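Local coordinates for glucose-inhibited division protein A-related protein, probable oxidoreductase (Thermus thermophilus, PDB 2CUL) that binds flavin-adenine dinucleotide in a Rossmann-type fold and is probably an oxidoreductase related to glucose-inhibited division protein A, at residues A16-W21 with P52-R58; S123-A127 with G139-S145; R155-R159 with R197-L201. All coordinates share one frame; numbering follows the deposited sequence.

The three contacts follow one another along the chain without touching and share no helix or strand. Interactions 1 and 2 are buried; interaction 3 is partly so, its centre about 17 Å from the centre of the chain, farther out than the other two. Interaction 1 fastens the first helix of the Rossmann-type fold to the start of helix 55-59, with a carboxylate gripping backbone amides beside apolar packing. Interaction 2, across the chain's centre from interaction 1, joins two loops at the bound FAD through serine hydroxyls, a glycine CA over a phenylalanine face and an arginine on a phosphate. Interaction 3 packs an arginine stem and leucines on a phenylalanine, between loops leading into different sheets.

Interaction 1 of 3, residues A16-W21 with P52-R58; sequences AETAFW and PGSLLER
Phe-20 overlaps Leu-55 with one ring face, CB of Leu-55 lying toward the rim and 4.0 Å from CG of Phe-20. The ring belongs to helix 13-24, which follows strand 6-9 and a glycine-rich turn as the first helix of the Rossmann-type fold; Leu-55 begins helix 55-59. Farther along the ring, CZ of Phe-20 meets the face of the Arg-58 guanidinium, 3.3 Å from NE of Arg-58, with the two planes inclined by 42°. That guanidinium is held in place by its own segment. NE of Arg-58 bonds to O of Gly-53 at 2.8 Å, and NH2 of Arg-58 reaches the same Gly-53 O at 3.1 Å, both from one face of the carbonyl. On the far side of this oxygen from Arg-58 comes the indole of Trp-21, CZ2 of Trp-21 lying 3.4 Å from O of Gly-53.

The polar half of the contact is Glu-17. CG stands anti to the backbone N (chi1 -166°) and the chain then bends, bringing the carboxylate to the start of helix 55-59. OE2 of Glu-17 accepts from N of Leu-55 at 2.8 Å in an almost straight bond (177°), while OE1 of Glu-17 takes N of Leu-56 at 3.3 Å; each oxygen uses its syn lone pair. Ser-217 OG also bonds OE1, and NE1 of Trp-21 adds a weak bond to OE2. A carboxylate so placed probably gains from the partial positive charge of the helix start. Ser-54 is the N-cap: its OG accepts from N of Glu-57 and is also bonded to O of Pro-51. Deeper in, beside Leu-78 of helix 67-79, CB of Ala-16 rests 3.7 Å from CD2 of Leu-55.

Interaction 2 of 3, residues S123-A127 with G139-S145; sequences SFLGA and GRLSEAS. With FAD (flavin-adenine dinucleotide), chain B.
Two serine hydroxyls bond across the contact, each to a backbone carbonyl of the partner loop. OG of Ser-145 donates to O of Phe-124 at 2.6 Å, and OG of Ser-123 to O of Gly-139 at 2.8 Å. The loops border the FAD pocket of this Rossmann-type flavoprotein: 123-127 follows strand 116-119 of the central sheet, and 139-145 contains a type II turn from Arg-140 to Glu-143.

Packing centres on the Phe-124 ring. CA of Gly-139 sits over the middle of one face, 3.7 Å from the centroid and 11° off the normal, a CH-pi contact so close that a CB at Gly-139 would run into the ring. The FAD ribose, through C2B, lies over the opposite face, while CB of Phe-124 approaches C8A of the FAD adenine at 3.5 Å.

Charge does the rest. Arg-140 grips Glu-143 side-on, NE to OE2 at 2.7 Å and NH2 to OE1 at 2.9 Å, which fixes the rotation of the guanidinium as one of its faces lies toward CE2 of Phe-124. Bent at chi3 (47°), Arg-140 reaches the FAD diphosphate, its NH1 bonding O1A at 3.0 Å.

Interaction 3 of 3, residues R155-R159 with R197-L201; sequences RLGFR and RLEGL
OE2 of Glu-187 is gripped from both segments: it takes a salt bridge from NH2 of Arg-197 and a hydrogen bond from the backbone N of Arg-159. The guanidinium of Arg-197 lies flat against the carbonyl of Gly-157: O of Gly-157 is 3.3 Å from CZ of Arg-197, over the centre of one face of the guanidinium, where the N-H bonds cannot point at it. Gly-157 has positive phi in a Schellman motif ending helix 148-155, and a CB there would be tight against NH1 of Arg-197.

Nearer the backbone, the stem of Arg-197 spans the Phe-158 ring. CD of Arg-197 stands 3.6 Å from the ring centroid of Phe-158, only 6° off the normal, a CH-pi contact; the bend at chi3 (-66°) then turns the charged end off the ring. The contact thus links the turn before strand 160-167, at the edge of the four-stranded antiparallel sheet, to the loop entering strand 201-203, an outer strand of the Rossmann-type sheet. CD2 of Leu-201 comes within 3.8 Å of CZ of Phe-158. CD1 of Leu-198 abuts the ring edge, 3.9 Å from CE2 of Phe-158. A serine in place of Phe-158 would probably deprive the Arg-197 stem of its supporting face and open a gap beside Leu-198 and Leu-201. CD1 of Leu-198 also meets CD1 of Leu-156, at 4.4 Å.

Interaction 1 of 3, residues A16-W21 with P52-R58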
loop_
_atom_site.group_PDB
_atom_site.type_symbol
_atom_site.label_atom_id
_atom_site.label_comp_id
_atom_site.label_asym_id
_atom_site.label_seq_id
_atom_site.Cartn_x
_atom_site.Cartn_y
_atom_site.Cartn_z
ATOM N N ALA A 16 -5.231 -1.584 1.606
ATOM C CA ALA A 16 -6.645 -1.933 1.488
ATOM C C ALA A 16 -7.263 -2.178 2.865
ATOM O O ALA A 16 -8.423 -1.833 3.100
ATOM C CB ALA A 16 -6.808 -3.167 0.608
ATOM N N GLU A 17 -6.498 -2.768 3.778
ATOM C CA GLU A 17 -7.021 -3.020 5.117
ATOM C C GLU A 17 -7.283 -1.676 5.796
ATOM O O GLU A 17 -8.295 -1.503 6.474
ATOM C CB GLU A 17 -6.033 -3.839 5.952
ATOM C CG GLU A 17 -6.654 -4.421 7.212
ATOM C CD GLU A 17 -7.644 -5.533 6.906
ATOM O OE1 GLU A 17 -7.220 -6.575 6.363
ATOM O OE2 GLU A 17 -8.845 -5.366 7.210
ATOM N N THR A 18 -6.370 -0.724 5.614
ATOM C CA THR A 18 -6.547 0.600 6.204
ATOM C C THR A 18 -7.844 1.209 5.665
ATOM O O THR A 18 -8.668 1.728 6.424
ATOM C CB THR A 18 -5.376 1.552 5.845
ATOM O OG1 THR A 18 -4.137 0.974 6.270
ATOM C CG2 THR A 18 -5.554 2.900 6.528
ATOM N N ALA A 19 -8.020 1.135 4.350
ATOM C CA ALA A 19 -9.211 1.677 3.702
ATOM C C ALA A 19 -10.470 1.007 4.231
ATOM O O ALA A 19 -11.486 1.662 4.471
ATOM C CB ALA A 19 -9.118 1.480 2.193
ATOM N N PHE A 20 -10.393 -0.307 4.413
ATOM C CA PHE A 20 -11.526 -1.082 4.897
ATOM C C PHE A 20 -12.072 -0.595 6.234
ATOM O O PHE A 20 -13.261 -0.305 6.351
ATOM C CB PHE A 20 -11.140 -2.558 5.017
ATOM C CG PHE A 20 -12.239 -3.429 5.557
ATOM C CD1 PHE A 20 -13.287 -3.834 4.740
ATOM C CD2 PHE A 20 -12.237 -3.822 6.891
ATOM C CE1 PHE A 20 -14.322 -4.623 5.245
ATOM C CE2 PHE A 20 -13.266 -4.608 7.407
ATOM C CZ PHE A 20 -14.311 -5.009 6.580
ATOM N N TRP A 21 -11.211 -0.507 7.244
ATOM C CA TRP A 21 -11.657 -0.071 8.561
ATOM C C TRP A 21 -12.061 1.395 8.619
ATOM O O TRP A 21 -12.966 1.759 9.369
ATOM C CB TRP A 21 -10.586 -0.368 9.613
ATOM C CG TRP A 21 -10.396 -1.835 9.818
ATOM C CD1 TRP A 21 -9.452 -2.630 9.233
ATOM C CD2 TRP A 21 -11.223 -2.702 10.603
ATOM N NE1 TRP A 21 -9.641 -3.939 9.603
ATOM C CE2 TRP A 21 -10.721 -4.012 10.444
ATOM C CE3 TRP A 21 -12.340 -2.501 11.425
ATOM C CZ2 TRP A 21 -11.299 -5.120 11.076
ATOM C CZ3 TRP A 21 -12.917 -3.605 12.055
ATOM C CH2 TRP A 21 -12.393 -4.897 11.875
ATOM N N PRO A 52 -8.973 -11.192 13.226
ATOM C CA PRO A 52 -10.436 -11.272 13.292
ATOM C C PRO A 52 -11.190 -10.106 12.649
ATOM O O PRO A 52 -10.902 -8.940 12.917
ATOM C CB PRO A 52 -10.701 -11.375 14.793
ATOM C CG PRO A 52 -9.500 -12.125 15.286
ATOM C CD PRO A 52 -8.373 -11.434 14.550
ATOM N N GLY A 53 -12.151 -10.441 11.789
ATOM C CA GLY A 53 -12.967 -9.439 11.121
ATOM C C GLY A 53 -12.289 -8.598 10.055
ATOM O O GLY A 53 -12.893 -7.669 9.522
ATOM N N SER A 54 -11.045 -8.927 9.732
ATOM C CA SER A 54 -10.291 -8.176 8.733
ATOM C C SER A 54 -10.736 -8.439 7.302
ATOM O O SER A 54 -11.408 -9.429 7.016
ATOM C CB SER A 54 -8.802 -8.510 8.842
ATOM O OG SER A 54 -8.576 -9.890 8.586
ATOM N N LEU A 55 -10.349 -7.539 6.405
ATOM C CA LEU A 55 -10.656 -7.690 4.990
ATOM C C LEU A 55 -9.947 -8.964 4.540
ATOM O O LEU A 55 -10.465 -9.725 3.728
ATOM C CB LEU A 55 -10.115 -6.497 4.198
ATOM C CG LEU A 55 -10.152 -6.625 2.674
ATOM C CD1 LEU A 55 -11.594 -6.662 2.188
ATOM C CD2 LEU A 55 -9.411 -5.449 2.049
ATOM N N LEU A 56 -8.753 -9.183 5.082
ATOM C CA LEU A 56 -7.962 -10.363 4.755
ATOM C C LEU A 56 -8.747 -11.639 5.074
ATOM O O LEU A 56 -8.822 -12.550 4.250
ATOM C CB LEU A 56 -6.642 -10.338 5.539
ATOM C CG LEU A 56 -5.769 -11.597 5.506
ATOM C CD1 LEU A 56 -5.415 -11.958 4.071
ATOM C CD2 LEU A 56 -4.507 -11.353 6.334
ATOM N N GLU A 57 -9.344 -11.694 6.263
ATOM C CA GLU A 57 -10.124 -12.862 6.667
ATOM C C GLU A 57 -11.355 -13.040 5.781
ATOM O O GLU A 57 -11.673 -14.150 5.353
ATOM C CB GLU A 57 -10.561 -12.729 8.129
ATOM C CG GLU A 57 -11.437 -13.878 8.619
ATOM C CD GLU A 57 -11.723 -13.813 10.108
ATOM O OE1 GLU A 57 -12.294 -12.806 10.567
ATOM O OE2 GLU A 57 -11.377 -14.777 10.820
ATOM N N ARG A 58 -12.044 -11.939 5.504
ATOM C CA ARG A 58 -13.247 -11.982 4.679
ATOM C C ARG A 58 -12.972 -12.425 3.244
ATOM O O ARG A 58 -13.805 -13.084 2.624
ATOM C CB ARG A 58 -13.922 -10.608 4.679
ATOM C CG ARG A 58 -14.336 -10.141 6.068
ATOM C CD ARG A 58 -14.601 -8.643 6.107
ATOM N NE ARG A 58 -14.758 -8.157 7.476
ATOM C CZ ARG A 58 -15.917 -8.069 8.121
ATOM N NH1 ARG A 58 -17.046 -8.428 7.524
ATOM N NH2 ARG A 58 -15.944 -7.623 9.370
#

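Interaction 2 of 3, residues S123-A127 with G139-S145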
loop_
_atom_site.group_PDB
_atom_site.type_symbol
_atom_site.label_atom_id
_atom_site.label_comp_id
_atom_site.label_asym_id
_atom_site.label_seq_id
_atom_site.Cartn_x
_atom_site.Cartn_y
_atom_site.Cartn_z
ATOM N N SER A 123 6.501 -3.540 -1.873
ATOM C CA SER A 123 7.834 -3.795 -2.410
ATOM C C SER A 123 8.056 -3.153 -3.776
ATOM O O SER A 123 8.877 -3.628 -4.560
ATOM C CB SER A 123 8.041 -5.310 -2.528
ATOM O OG SER A 123 6.954 -5.917 -3.222
ATOM N N PHE A 124 7.345 -2.066 -4.056
ATOM C CA PHE A 124 7.452 -1.416 -5.357
ATOM C C PHE A 124 8.394 -0.222 -5.490
ATOM O O PHE A 124 8.410 0.438 -6.529
ATOM C CB PHE A 124 6.049 -1.032 -5.839
ATOM C CG PHE A 124 5.207 -2.212 -6.231
ATOM C CD1 PHE A 124 5.055 -2.559 -7.570
ATOM C CD2 PHE A 124 4.603 -3.008 -5.258
ATOM C CE1 PHE A 124 4.313 -3.683 -7.939
ATOM C CE2 PHE A 124 3.861 -4.132 -5.614
ATOM C CZ PHE A 124 3.716 -4.471 -6.959
ATOM N N LEU A 125 9.173 0.068 -4.454
ATOM C CA LEU A 125 10.126 1.171 -4.528
ATOM C C LEU A 125 11.495 0.575 -4.857
ATOM O O LEU A 125 12.022 -0.215 -4.080
ATOM C CB LEU A 125 10.203 1.918 -3.193
ATOM C CG LEU A 125 8.970 2.685 -2.708
ATOM C CD1 LEU A 125 9.258 3.266 -1.332
ATOM C CD2 LEU A 125 8.609 3.786 -3.689
ATOM N N GLY A 126 12.052 0.940 -6.011
ATOM C CA GLY A 126 13.354 0.426 -6.409
ATOM C C GLY A 126 13.363 -1.086 -6.540
ATOM O O GLY A 126 14.374 -1.744 -6.286
ATOM N N ALA A 127 12.229 -1.637 -6.959
ATOM C CA ALA A 127 12.074 -3.080 -7.096
ATOM C C ALA A 127 12.893 -3.727 -8.205
ATOM O O ALA A 127 12.976 -3.214 -9.320
ATOM C CB ALA A 127 10.601 -3.419 -7.294
ATOM N N GLY A 139 7.546 -5.217 -8.548
ATOM C CA GLY A 139 7.440 -5.470 -7.121
ATOM C C GLY A 139 6.884 -6.846 -6.799
ATOM O O GLY A 139 6.965 -7.304 -5.664
ATOM N N ARG A 140 6.319 -7.497 -7.811
ATOM C CA ARG A 140 5.737 -8.832 -7.675
ATOM C C ARG A 140 5.617 -9.373 -9.098
ATOM O O ARG A 140 5.590 -8.602 -10.051
ATOM C CB ARG A 140 4.362 -8.740 -6.993
ATOM C CG ARG A 140 3.620 -10.062 -6.815
ATOM C CD ARG A 140 2.560 -9.947 -5.709
ATOM N NE ARG A 140 1.776 -8.729 -5.883
ATOM C CZ ARG A 140 1.582 -7.812 -4.940
ATOM N NH1 ARG A 140 2.102 -7.968 -3.726
ATOM N NH2 ARG A 140 0.917 -6.703 -5.232
ATOM N N LEU A 141 5.560 -10.692 -9.247
ATOM C CA LEU A 141 5.474 -11.289 -10.575
ATOM C C LEU A 141 4.432 -10.623 -11.474
ATOM O O LEU A 141 3.269 -10.471 -11.097
ATOM C CB LEU A 141 5.180 -12.791 -10.458
ATOM C CG LEU A 141 5.250 -13.583 -11.766
ATOM C CD1 LEU A 141 6.605 -13.374 -12.421
ATOM C CD2 LEU A 141 5.008 -15.060 -11.487
ATOM N N SER A 142 4.871 -10.210 -12.661
ATOM C CA SER A 142 4.005 -9.575 -13.653
ATOM C C SER A 142 3.422 -8.221 -13.257
ATOM O O SER A 142 2.518 -7.716 -13.925
ATOM C CB SER A 142 2.863 -10.523 -14.029
ATOM O OG SER A 142 3.370 -11.721 -14.587
ATOM N N GLU A 143 3.936 -7.636 -12.181
ATOM C CA GLU A 143 3.460 -6.339 -11.714
ATOM C C GLU A 143 4.592 -5.321 -11.749
ATOM O O GLU A 143 5.405 -5.244 -10.828
ATOM C CB GLU A 143 2.902 -6.462 -10.294
ATOM C CG GLU A 143 1.640 -7.311 -10.221
ATOM C CD GLU A 143 1.114 -7.460 -8.811
ATOM O OE1 GLU A 143 1.030 -6.438 -8.102
ATOM O OE2 GLU A 143 0.780 -8.598 -8.414
ATOM N N ALA A 144 4.634 -4.543 -12.824
ATOM C CA ALA A 144 5.675 -3.542 -13.014
ATOM C C ALA A 144 5.708 -2.461 -11.938
ATOM O O ALA A 144 4.703 -2.176 -11.280
ATOM C CB ALA A 144 5.518 -2.896 -14.385
ATOM N N SER A 145 6.888 -1.873 -11.771
ATOM C CA SER A 145 7.120 -0.805 -10.813
ATOM C C SER A 145 7.610 0.432 -11.555
ATOM O O SER A 145 8.605 0.372 -12.278
ATOM C CB SER A 145 8.174 -1.243 -9.789
ATOM O OG SER A 145 8.687 -0.127 -9.077
HETATM P PA FAD B . 1.366 -4.881 -1.521
HETATM O O1A FAD B . 2.428 -5.298 -2.450
HETATM O O2A FAD B . 0.351 -5.870 -1.073
HETATM O O5B FAD B . 0.571 -3.648 -2.148
HETATM C C5B FAD B . 1.283 -2.526 -2.671
HETATM C C4B FAD B . 0.335 -1.854 -3.657
HETATM O O4B FAD B . 0.870 -0.560 -3.935
HETATM C C3B FAD B . 0.208 -2.575 -5.014
HETATM O O3B FAD B . -1.139 -2.763 -5.390
HETATM C C2B FAD B . 0.972 -1.681 -5.945
HETATM O O2B FAD B . 0.639 -1.782 -7.310
HETATM C C1B FAD B . 0.714 -0.311 -5.324
HETATM N N9A FAD B . 1.668 0.730 -5.699
HETATM C C8A FAD B . 3.029 0.720 -5.500
HETATM N N7A FAD B . 3.613 1.823 -5.953
HETATM C C5A FAD B . 2.576 2.577 -6.466
HETATM C C6A FAD B . 2.548 3.849 -7.088
HETATM N N6A FAD B . 3.622 4.590 -7.293
HETATM N N1A FAD B . 1.315 4.331 -7.497
HETATM C C2A FAD B . 0.179 3.580 -7.295
HETATM N N3A FAD B . 0.144 2.356 -6.706
HETATM C C4A FAD B . 1.364 1.901 -6.313
HETATM N N1 FAD B . 3.942 -12.551 2.928
HETATM C C2 FAD B . 3.182 -13.675 3.155
HETATM O O2 FAD B . 2.441 -13.747 4.105
HETATM N N3 FAD B . 3.284 -14.746 2.254
HETATM C C4 FAD B . 4.104 -14.753 1.145
HETATM O O4 FAD B . 4.144 -15.743 0.383
HETATM C C4X FAD B . 4.885 -13.601 0.915
HETATM N N5 FAD B . 5.740 -13.539 -0.176
HETATM C C5X FAD B . 6.509 -12.413 -0.407
HETATM C C6 FAD B . 7.361 -12.375 -1.510
HETATM C C7 FAD B . 8.163 -11.254 -1.800
HETATM C C7M FAD B . 9.058 -11.280 -3.014
HETATM C C8 FAD B . 8.088 -10.118 -0.918
HETATM C C8M FAD B . 8.904 -8.876 -1.160
HETATM C C9 FAD B . 7.233 -10.143 0.211
HETATM C C9A FAD B . 6.428 -11.278 0.494
HETATM N N10 FAD B . 5.543 -11.347 1.628
HETATM C C10 FAD B . 4.776 -12.507 1.838
HETATM C "C1'" FAD B . 5.421 -10.206 2.622
HETATM C "C2'" FAD B . 4.154 -9.322 2.596
HETATM O "O2'" FAD B . 3.088 -10.018 3.185
HETATM C "C3'" FAD B . 3.752 -8.893 1.171
HETATM O "O3'" FAD B . 4.804 -8.170 0.533
HETATM C "C4'" FAD B . 2.514 -7.973 1.145
HETATM O "O4'" FAD B . 2.002 -7.846 -0.180
HETATM C "C5'" FAD B . 2.904 -6.595 1.715
HETATM O "O5'" FAD B . 1.748 -5.742 1.742
HETATM P P FAD B . 1.793 -4.225 1.287
HETATM O O1P FAD B . 0.426 -3.730 1.525
HETATM O O2P FAD B . 2.902 -3.488 1.984
HETATM O O3P FAD B . 2.134 -4.253 -0.250
#

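Interaction 3 of 3, residues R155-R159 with R197-L201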
loop_
_atom_site.group_PDB
_atom_site.type_symbol
_atom_site.label_atom_id
_atom_site.label_comp_id
_atom_site.label_asym_id
_atom_site.label_seq_id
_atom_site.Cartn_x
_atom_site.Cartn_y
_atom_site.Cartn_z
ATOM N N ARG A 155 14.720 12.514 -4.088
ATOM C CA ARG A 155 15.055 13.913 -4.334
ATOM C C ARG A 155 14.687 14.787 -3.144
ATOM O O ARG A 155 15.369 15.767 -2.850
ATOM C CB ARG A 155 14.333 14.437 -5.575
ATOM C CG ARG A 155 14.828 13.861 -6.882
ATOM C CD ARG A 155 14.199 14.603 -8.047
ATOM N NE ARG A 155 14.622 14.068 -9.335
ATOM C CZ ARG A 155 14.225 14.553 -10.506
ATOM N NH1 ARG A 155 13.395 15.588 -10.548
ATOM N NH2 ARG A 155 14.656 14.004 -11.633
ATOM N N LEU A 156 13.604 14.432 -2.458
ATOM C CA LEU A 156 13.153 15.200 -1.306
ATOM C C LEU A 156 14.011 14.953 -0.073
ATOM O O LEU A 156 13.880 15.657 0.927
ATOM C CB LEU A 156 11.683 14.883 -1.000
ATOM C CG LEU A 156 10.690 15.297 -2.092
ATOM C CD1 LEU A 156 9.290 14.830 -1.724
ATOM C CD2 LEU A 156 10.719 16.810 -2.269
ATOM N N GLY A 157 14.882 13.949 -0.143
ATOM C CA GLY A 157 15.763 13.662 0.977
ATOM C C GLY A 157 15.479 12.411 1.789
ATOM O O GLY A 157 16.238 12.081 2.701
ATOM N N PHE A 158 14.397 11.706 1.477
ATOM C CA PHE A 158 14.067 10.494 2.220
ATOM C C PHE A 158 15.153 9.427 2.117
ATOM O O PHE A 158 15.736 9.218 1.053
ATOM C CB PHE A 158 12.735 9.922 1.732
ATOM C CG PHE A 158 11.539 10.685 2.217
ATOM C CD1 PHE A 158 11.020 10.457 3.490
ATOM C CD2 PHE A 158 10.938 11.643 1.408
ATOM C CE1 PHE A 158 9.915 11.173 3.946
ATOM C CE2 PHE A 158 9.835 12.366 1.855
ATOM C CZ PHE A 158 9.322 12.128 3.127
ATOM N N ARG A 159 15.416 8.762 3.240
ATOM C CA ARG A 159 16.417 7.700 3.314
ATOM C C ARG A 159 15.742 6.331 3.260
ATOM O O ARG A 159 14.647 6.153 3.793
ATOM C CB ARG A 159 17.214 7.809 4.617
ATOM C CG ARG A 159 18.037 9.080 4.765
ATOM C CD ARG A 159 19.031 9.239 3.630
ATOM N NE ARG A 159 20.210 9.989 4.051
ATOM C CZ ARG A 159 21.216 10.314 3.246
ATOM N NH1 ARG A 159 21.189 9.958 1.967
ATOM N NH2 ARG A 159 22.256 10.984 3.722
ATOM N N ARG A 197 9.430 13.560 8.249
ATOM C CA ARG A 197 10.184 14.501 7.428
ATOM C C ARG A 197 9.286 15.618 6.893
ATOM O O ARG A 197 9.723 16.760 6.740
ATOM C CB ARG A 197 10.858 13.762 6.266
ATOM C CG ARG A 197 11.770 14.635 5.412
ATOM C CD ARG A 197 12.542 13.791 4.403
ATOM N NE ARG A 197 13.491 12.886 5.051
ATOM C CZ ARG A 197 14.745 13.207 5.365
ATOM N NH1 ARG A 197 15.218 14.416 5.087
ATOM N NH2 ARG A 197 15.530 12.313 5.953
ATOM N N LEU A 198 8.027 15.287 6.618
ATOM C CA LEU A 198 7.067 16.263 6.117
ATOM C C LEU A 198 5.784 16.163 6.939
ATOM O O LEU A 198 5.649 15.270 7.772
ATOM C CB LEU A 198 6.768 15.996 4.640
ATOM C CG LEU A 198 7.972 16.107 3.697
ATOM C CD1 LEU A 198 7.613 15.584 2.316
ATOM C CD2 LEU A 198 8.421 17.556 3.620
ATOM N N GLU A 199 4.852 17.083 6.708
ATOM C CA GLU A 199 3.586 17.082 7.436
ATOM C C GLU A 199 2.478 16.377 6.659
ATOM O O GLU A 199 2.505 16.342 5.428
ATOM C CB GLU A 199 3.152 18.520 7.737
ATOM C CG GLU A 199 4.103 19.279 8.645
ATOM C CD GLU A 199 4.203 18.663 10.027
ATOM O OE1 GLU A 199 3.152 18.473 10.674
ATOM O OE2 GLU A 199 5.333 18.370 10.470
ATOM N N GLY A 200 1.517 15.817 7.395
ATOM C CA GLY A 200 0.382 15.129 6.798
ATOM C C GLY A 200 0.676 13.844 6.044
ATOM O O GLY A 200 -0.184 13.337 5.321
ATOM N N LEU A 201 1.874 13.300 6.241
ATOM C CA LEU A 201 2.307 12.091 5.547
ATOM C C LEU A 201 2.435 10.875 6.456
ATOM O O LEU A 201 3.043 10.951 7.521
ATOM C CB LEU A 201 3.653 12.355 4.870
ATOM C CG LEU A 201 4.220 11.266 3.957
ATOM C CD1 LEU A 201 3.301 11.075 2.759
ATOM C CD2 LEU A 201 5.612 11.665 3.494
#